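Local atomic coordinates of glycosyl hyrolase, family 3 (Deinococcus radiodurans, PDB entry 3TEV), a protein that probably hydrolyses O-glycosyl bonds, as a family 3 glycoside hydrolase built on a TIM-barrel-type domain. Residues A[294-297]-A[298-302]; A[315-318]-A[319-322]. One frame throughout, in Å; residues are numbered along the deposited sequence.

Contact 1. Residues A[294-297]-A[298-302]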
ATOM      1  N   GLY A 294     -10.397   8.199   6.310  1.00 41.19           N
ATOM      2  CA  GLY A 294     -11.589   9.045   6.412  1.00 42.05           C
ATOM      3  C   GLY A 294     -11.849   9.429   7.847  1.00 42.59           C
ATOM      4  O   GLY A 294     -11.023   9.158   8.728  1.00 42.64           O
ATOM      5  N   ARG A 295     -13.002  10.045   8.091  0.50 42.68           N
ATOM      6  CA  ARG A 295     -13.355  10.510   9.420  0.50 43.05           C
ATOM      7  C   ARG A 295     -13.547   9.329  10.372  0.50 43.08           C
ATOM      8  O   ARG A 295     -13.714   8.182   9.931  0.50 42.31           O
ATOM      9  CB  ARG A 295     -14.626  11.350   9.354  0.50 43.21           C
ATOM     10  CG  ARG A 295     -15.851  10.527   9.065  0.50 42.79           C
ATOM     11  CD  ARG A 295     -17.008  11.396   8.635  0.50 44.75           C
ATOM     12  NE  ARG A 295     -18.044  10.594   8.003  0.50 43.31           N
ATOM     13  CZ  ARG A 295     -19.265  10.477   8.495  0.50 44.64           C
ATOM     14  NH1 ARG A 295     -19.580  11.130   9.613  0.50 44.36           N
ATOM     15  NH2 ARG A 295     -20.168   9.730   7.865  0.50 45.47           N
ATOM     16  N   ARG A 296     -13.528   9.621  11.671  1.00 43.74           N
ATOM     17  CA  ARG A 296     -13.597   8.577  12.706  1.00 44.87           C
ATOM     18  C   ARG A 296     -14.795   7.635  12.533  1.00 45.29           C
ATOM     19  O   ARG A 296     -14.631   6.417  12.648  1.00 44.89           O
ATOM     20  CB  ARG A 296     -13.536   9.172  14.129  1.00 45.67           C
ATOM     21  CG  ARG A 296     -13.220   8.133  15.268  1.00 47.71           C
ATOM     22  CD  ARG A 296     -12.305   8.743  16.390  1.00 52.11           C
ATOM     23  NE  ARG A 296     -11.002   9.175  15.855  1.00 54.22           N
ATOM     24  CZ  ARG A 296     -10.150  10.026  16.443  1.00 54.32           C
ATOM     25  NH1 ARG A 296     -10.424  10.564  17.632  1.00 53.12           N
ATOM     26  NH2 ARG A 296      -9.002  10.337  15.825  1.00 53.22           N
ATOM     27  N   GLU A 297     -15.959   8.194  12.194  1.00 45.50           N
ATOM     28  CA  GLU A 297     -17.164   7.401  11.960  1.00 46.64           C
ATOM     29  C   GLU A 297     -17.017   6.346  10.868  1.00 45.64           C
ATOM     30  O   GLU A 297     -17.480   5.208  11.053  1.00 45.86           O
ATOM     31  CB  GLU A 297     -18.375   8.286  11.642  1.00 47.65           C
ATOM     32  CG  GLU A 297     -18.843   9.179  12.808  1.00 53.03           C
ATOM     33  CD  GLU A 297     -18.147  10.556  12.879  1.00 57.31           C
ATOM     34  OE1 GLU A 297     -17.124  10.814  12.189  1.00 57.94           O
ATOM     35  OE2 GLU A 297     -18.652  11.395  13.650  1.00 61.00           O
ATOM     36  N   VAL A 298     -16.396   6.683   9.737  1.00 43.83           N
ATOM     37  CA  VAL A 298     -16.178   5.628   8.743  1.00 42.62           C
ATOM     38  C   VAL A 298     -15.140   4.606   9.184  1.00 41.45           C
ATOM     39  O   VAL A 298     -15.267   3.434   8.860  1.00 41.68           O
ATOM     40  CB  VAL A 298     -15.956   6.118   7.262  1.00 42.91           C
ATOM     41  CG1 VAL A 298     -16.974   7.171   6.906  1.00 42.76           C
ATOM     42  CG2 VAL A 298     -14.524   6.606   6.993  1.00 42.13           C
ATOM     43  N   GLN A 299     -14.128   5.040   9.927  1.00 40.39           N
ATOM     44  CA  GLN A 299     -13.126   4.110  10.464  1.00 39.77           C
ATOM     45  C   GLN A 299     -13.799   3.132  11.434  1.00 40.27           C
ATOM     46  O   GLN A 299     -13.551   1.913  11.376  1.00 39.58           O
ATOM     47  CB  GLN A 299     -11.956   4.847  11.137  1.00 39.02           C
ATOM     48  CG  GLN A 299     -11.085   5.683  10.176  1.00 39.20           C
ATOM     49  CD  GLN A 299      -9.989   6.473  10.884  1.00 40.44           C
ATOM     50  OE1 GLN A 299      -9.816   6.354  12.093  1.00 44.32           O
ATOM     51  NE2 GLN A 299      -9.238   7.266  10.137  1.00 39.10           N
ATOM     52  N   GLN A 300     -14.673   3.676  12.289  1.00 40.96           N
ATOM     53  CA  GLN A 300     -15.434   2.898  13.258  1.00 42.27           C
ATOM     54  C   GLN A 300     -16.339   1.876  12.578  1.00 42.13           C
ATOM     55  O   GLN A 300     -16.429   0.724  13.028  1.00 42.86           O
ATOM     56  CB  GLN A 300     -16.230   3.807  14.214  1.00 42.94           C
ATOM     57  CG  GLN A 300     -15.334   4.494  15.258  1.00 46.50           C
ATOM     58  CD  GLN A 300     -16.063   5.502  16.156  1.00 52.78           C
ATOM     59  OE1 GLN A 300     -17.027   6.169  15.735  1.00 56.59           O
ATOM     60  NE2 GLN A 300     -15.594   5.629  17.405  1.00 53.64           N
ATOM     61  N   ALA A 301     -16.962   2.270  11.472  1.00 41.26           N
ATOM     62  CA  ALA A 301     -17.816   1.345  10.744  1.00 40.94           C
ATOM     63  C   ALA A 301     -17.000   0.212  10.124  1.00 40.50           C
ATOM     64  O   ALA A 301     -17.484  -0.926  10.043  1.00 41.25           O
ATOM     65  CB  ALA A 301     -18.663   2.083   9.672  1.00 40.64           C
ATOM     66  N   THR A 302     -15.770   0.512   9.701  1.00 39.02           N
ATOM     67  CA  THR A 302     -14.896  -0.511   9.156  1.00 38.00           C
ATOM     68  C   THR A 302     -14.441  -1.488  10.249  1.00 37.97           C
ATOM     69  O   THR A 302     -14.543  -2.705  10.075  1.00 38.65           O
ATOM     70  CB  THR A 302     -13.691   0.109   8.418  1.00 37.63           C
ATOM     71  OG1 THR A 302     -14.171   1.015   7.414  1.00 38.41           O
ATOM     72  CG2 THR A 302     -12.861  -0.954   7.750  1.00 36.12           C
TER
HETATM   73  O   HOH W   1      -9.354   8.756  13.626  1.00 62.76           O
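Arg296 and Gln299 meet through a water on the first turn of helix 296-309. Water 1 accepts from Arg296 NH2 at 2.7 Å and lies in the plane of the guanidinium, at its edge. The same water donates to Gln299 OE1 at 2.9 Å. Arg296 gets there by a bent chain: CG is anti to the backbone N (chi1 -164°), and the chain then bends at chi2 and chi3. Arg296 CG alone touches Gln300, 4.0 Å from Gln300 CD. Gln299 runs extended beyond CG, back toward the start of the helix, and its NE2 comes to 3.0 Å from Gly294 O. Arg295 holds the N-cap position. Its carbonyl O accepts from Gln299 N at 3.2 Å, in the carbonyl plane, and starts the helical bonding. Val298 wedges in beside it, with CG2 3.4 Å from Arg295 O and CG1 3.8 Å from Arg295 NE. The Arg295 and Val298 side chains cross at about a right angle. Arg295 NH1 also forms a salt bridge with Glu297 OE1 at 3.6 Å, and Glu297 CB lies over the rim of one guanidinium face. Arg295 was modelled in two conformations; these side-chain contacts hold for the one described. Gly294 suits its site: at its backbone angles a side chain would jam against the preceding carbonyl and clash with Val298. Asp25 binds Gly294 N through OD1 and Gln299 NE2 through its carbonyl. Thr35 OG1 is hydrogen-bonded to Arg296 NH2 and Tyr38 makes a cation-pi contact with Arg296, both from helix 33-42. Val298 and Thr302 face helix 275-285, while Gln299 and Thr302 rest on strand 22-24.

Contact 2. Residues A[315-318]-A[319-322]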
ATOM      1  N   ALA A 315      -7.071 -18.227  12.302  1.00 41.33           N
ATOM      2  CA  ALA A 315      -5.802 -18.688  11.748  1.00 41.52           C
ATOM      3  C   ALA A 315      -5.391 -17.835  10.543  1.00 41.17           C
ATOM      4  O   ALA A 315      -4.228 -17.437  10.414  1.00 41.56           O
ATOM      5  CB  ALA A 315      -5.872 -20.176  11.366  1.00 41.66           C
ATOM      6  N   ALA A 316      -6.356 -17.541   9.674  1.00 40.15           N
ATOM      7  CA  ALA A 316      -6.102 -16.715   8.512  1.00 38.87           C
ATOM      8  C   ALA A 316      -5.638 -15.314   8.931  1.00 37.90           C
ATOM      9  O   ALA A 316      -4.634 -14.807   8.400  1.00 38.39           O
ATOM     10  CB  ALA A 316      -7.356 -16.640   7.624  1.00 38.96           C
ATOM     11  N   VAL A 317      -6.324 -14.690   9.889  1.00 36.31           N
ATOM     12  CA  VAL A 317      -5.921 -13.333  10.275  1.00 35.66           C
ATOM     13  C   VAL A 317      -4.609 -13.298  11.085  1.00 35.67           C
ATOM     14  O   VAL A 317      -3.883 -12.289  11.069  1.00 34.96           O
ATOM     15  CB  VAL A 317      -7.046 -12.497  10.949  1.00 35.23           C
ATOM     16  CG1 VAL A 317      -8.214 -12.291   9.977  1.00 35.04           C
ATOM     17  CG2 VAL A 317      -7.501 -13.129  12.255  1.00 34.44           C
ATOM     18  N   ALA A 318      -4.307 -14.402  11.765  1.00 35.75           N
ATOM     19  CA  ALA A 318      -3.023 -14.544  12.459  1.00 36.16           C
ATOM     20  C   ALA A 318      -1.879 -14.470  11.450  1.00 36.21           C
ATOM     21  O   ALA A 318      -0.884 -13.774  11.674  1.00 36.81           O
ATOM     22  CB  ALA A 318      -2.969 -15.870  13.307  1.00 35.20           C
ATOM     23  N   THR A 319      -2.049 -15.166  10.329  1.00 36.29           N
ATOM     24  CA  THR A 319      -1.076 -15.156   9.237  1.00 36.63           C
ATOM     25  C   THR A 319      -0.916 -13.720   8.678  1.00 36.02           C
ATOM     26  O   THR A 319       0.201 -13.250   8.466  1.00 37.05           O
ATOM     27  CB  THR A 319      -1.518 -16.129   8.106  1.00 37.04           C
ATOM     28  OG1 THR A 319      -1.644 -17.453   8.637  1.00 37.72           O
ATOM     29  CG2 THR A 319      -0.512 -16.144   6.948  1.00 37.50           C
ATOM     30  N   LYS A 320      -2.022 -13.025   8.461  1.00 34.60           N
ATOM     31  CA  LYS A 320      -1.960 -11.650   7.968  1.00 33.88           C
ATOM     32  C   LYS A 320      -1.218 -10.756   8.963  1.00 33.67           C
ATOM     33  O   LYS A 320      -0.334 -10.004   8.573  1.00 33.80           O
ATOM     34  CB  LYS A 320      -3.347 -11.080   7.666  1.00 33.30           C
ATOM     35  CG  LYS A 320      -4.173 -11.877   6.643  1.00 32.97           C
ATOM     36  CD  LYS A 320      -5.650 -11.349   6.664  1.00 32.59           C
ATOM     37  CE  LYS A 320      -6.578 -12.191   5.811  1.00 31.74           C
ATOM     38  NZ  LYS A 320      -6.091 -12.226   4.391  1.00 33.35           N
ATOM     39  N   ARG A 321      -1.546 -10.864  10.245  1.00 33.36           N
ATOM     40  CA  ARG A 321      -0.886 -10.027  11.252  1.00 33.53           C
ATOM     41  C   ARG A 321       0.625 -10.287  11.350  1.00 33.85           C
ATOM     42  O   ARG A 321       1.406  -9.349  11.515  1.00 33.82           O
ATOM     43  CB  ARG A 321      -1.556 -10.157  12.633  1.00 32.71           C
ATOM     44  CG  ARG A 321      -1.003  -9.152  13.646  1.00 33.18           C
ATOM     45  CD  ARG A 321      -1.655  -9.265  15.040  1.00 33.51           C
ATOM     46  NE  ARG A 321      -1.317 -10.550  15.643  1.00 34.74           N
ATOM     47  CZ  ARG A 321      -1.772 -11.008  16.807  1.00 35.25           C
ATOM     48  NH1 ARG A 321      -2.619 -10.294  17.554  1.00 33.72           N
ATOM     49  NH2 ARG A 321      -1.354 -12.197  17.232  1.00 35.74           N
ATOM     50  N   GLU A 322       1.020 -11.559  11.275  1.00 34.48           N
ATOM     51  CA  GLU A 322       2.420 -11.928  11.285  1.00 35.49           C
ATOM     52  C   GLU A 322       3.216 -11.347  10.103  1.00 35.13           C
ATOM     53  O   GLU A 322       4.371 -10.988  10.272  1.00 35.77           O
ATOM     54  CB  GLU A 322       2.574 -13.457  11.366  1.00 36.62           C
ATOM     55  CG  GLU A 322       4.045 -13.996  11.229  1.00 41.79           C
ATOM     56  CD  GLU A 322       5.075 -13.355  12.218  1.00 49.60           C
ATOM     57  OE1 GLU A 322       4.676 -12.916  13.338  1.00 52.82           O
ATOM     58  OE2 GLU A 322       6.294 -13.310  11.873  1.00 50.99           O
TER
HETATM   59  O   HOH W   2       0.088 -12.913  14.253  1.00 39.63           O
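This is a local contact between successive turns of one helix, 314-330, the last helix of the modelled chain. Four backbone bonds of the i to i+4 kind join its halves, from Thr319 N to Ala315 O through to Glu322 N to Ala318 O. Thr319 adds a side-chain bond: OG1 donates to Ala315 O at 3.1 Å. OG1 stands beside the backbone N, anti to the carbonyl carbon (chi1 -59°), which turns it back along the helix. Its bond and that of Thr319 N reach Ala315 O from opposite faces of the carbonyl plane. A threonine hydroxyl bonded to the carbonyl four residues earlier is a common feature of alpha helices. Lys320 lays its aliphatic chain along the preceding turn, CG 3.4 Å from Ala316 O and CD 4.3 Å from Val317 CG1. The chain bends at chi4, and NZ is bound by the carbonyls of Leu283 and Ala287, at and just after the end of helix 275-285. A methionine in place of Lys320 would probably leave those two carbonyls without their charged donor. Arg321 is tied to the previous turn by water 2, which donates to Ala318 O at 2.9 Å and accepts from Arg321 NE at 3.1 Å, in the guanidinium plane. Asp14 O and Gln20 OE1 hold the far end of Arg321, while Val317 packs on Val16 and Leu21.

Contact 1 closes before contact 2 opens, and the two lie on consecutive helices, 296-309 and 314-330. Their centres are 23 Å apart and their nearest atoms about 11 Å, so they do not touch. Contact 1 sits at the start of its helix, just after strand 290-291, which is next to strand 22-24 in the parallel sheet. Contact 2 lies near the start of the following helix. Tyr309, at the far end of helix 296-309, joins the two helices by touching Val317 and Lys320. Contact 1 borders helix 275-285 itself, and contact 2 its end and N-terminal loop residues. Both helices thus pack near the place where the last strand meets the first in this TIM-barrel-clan domain.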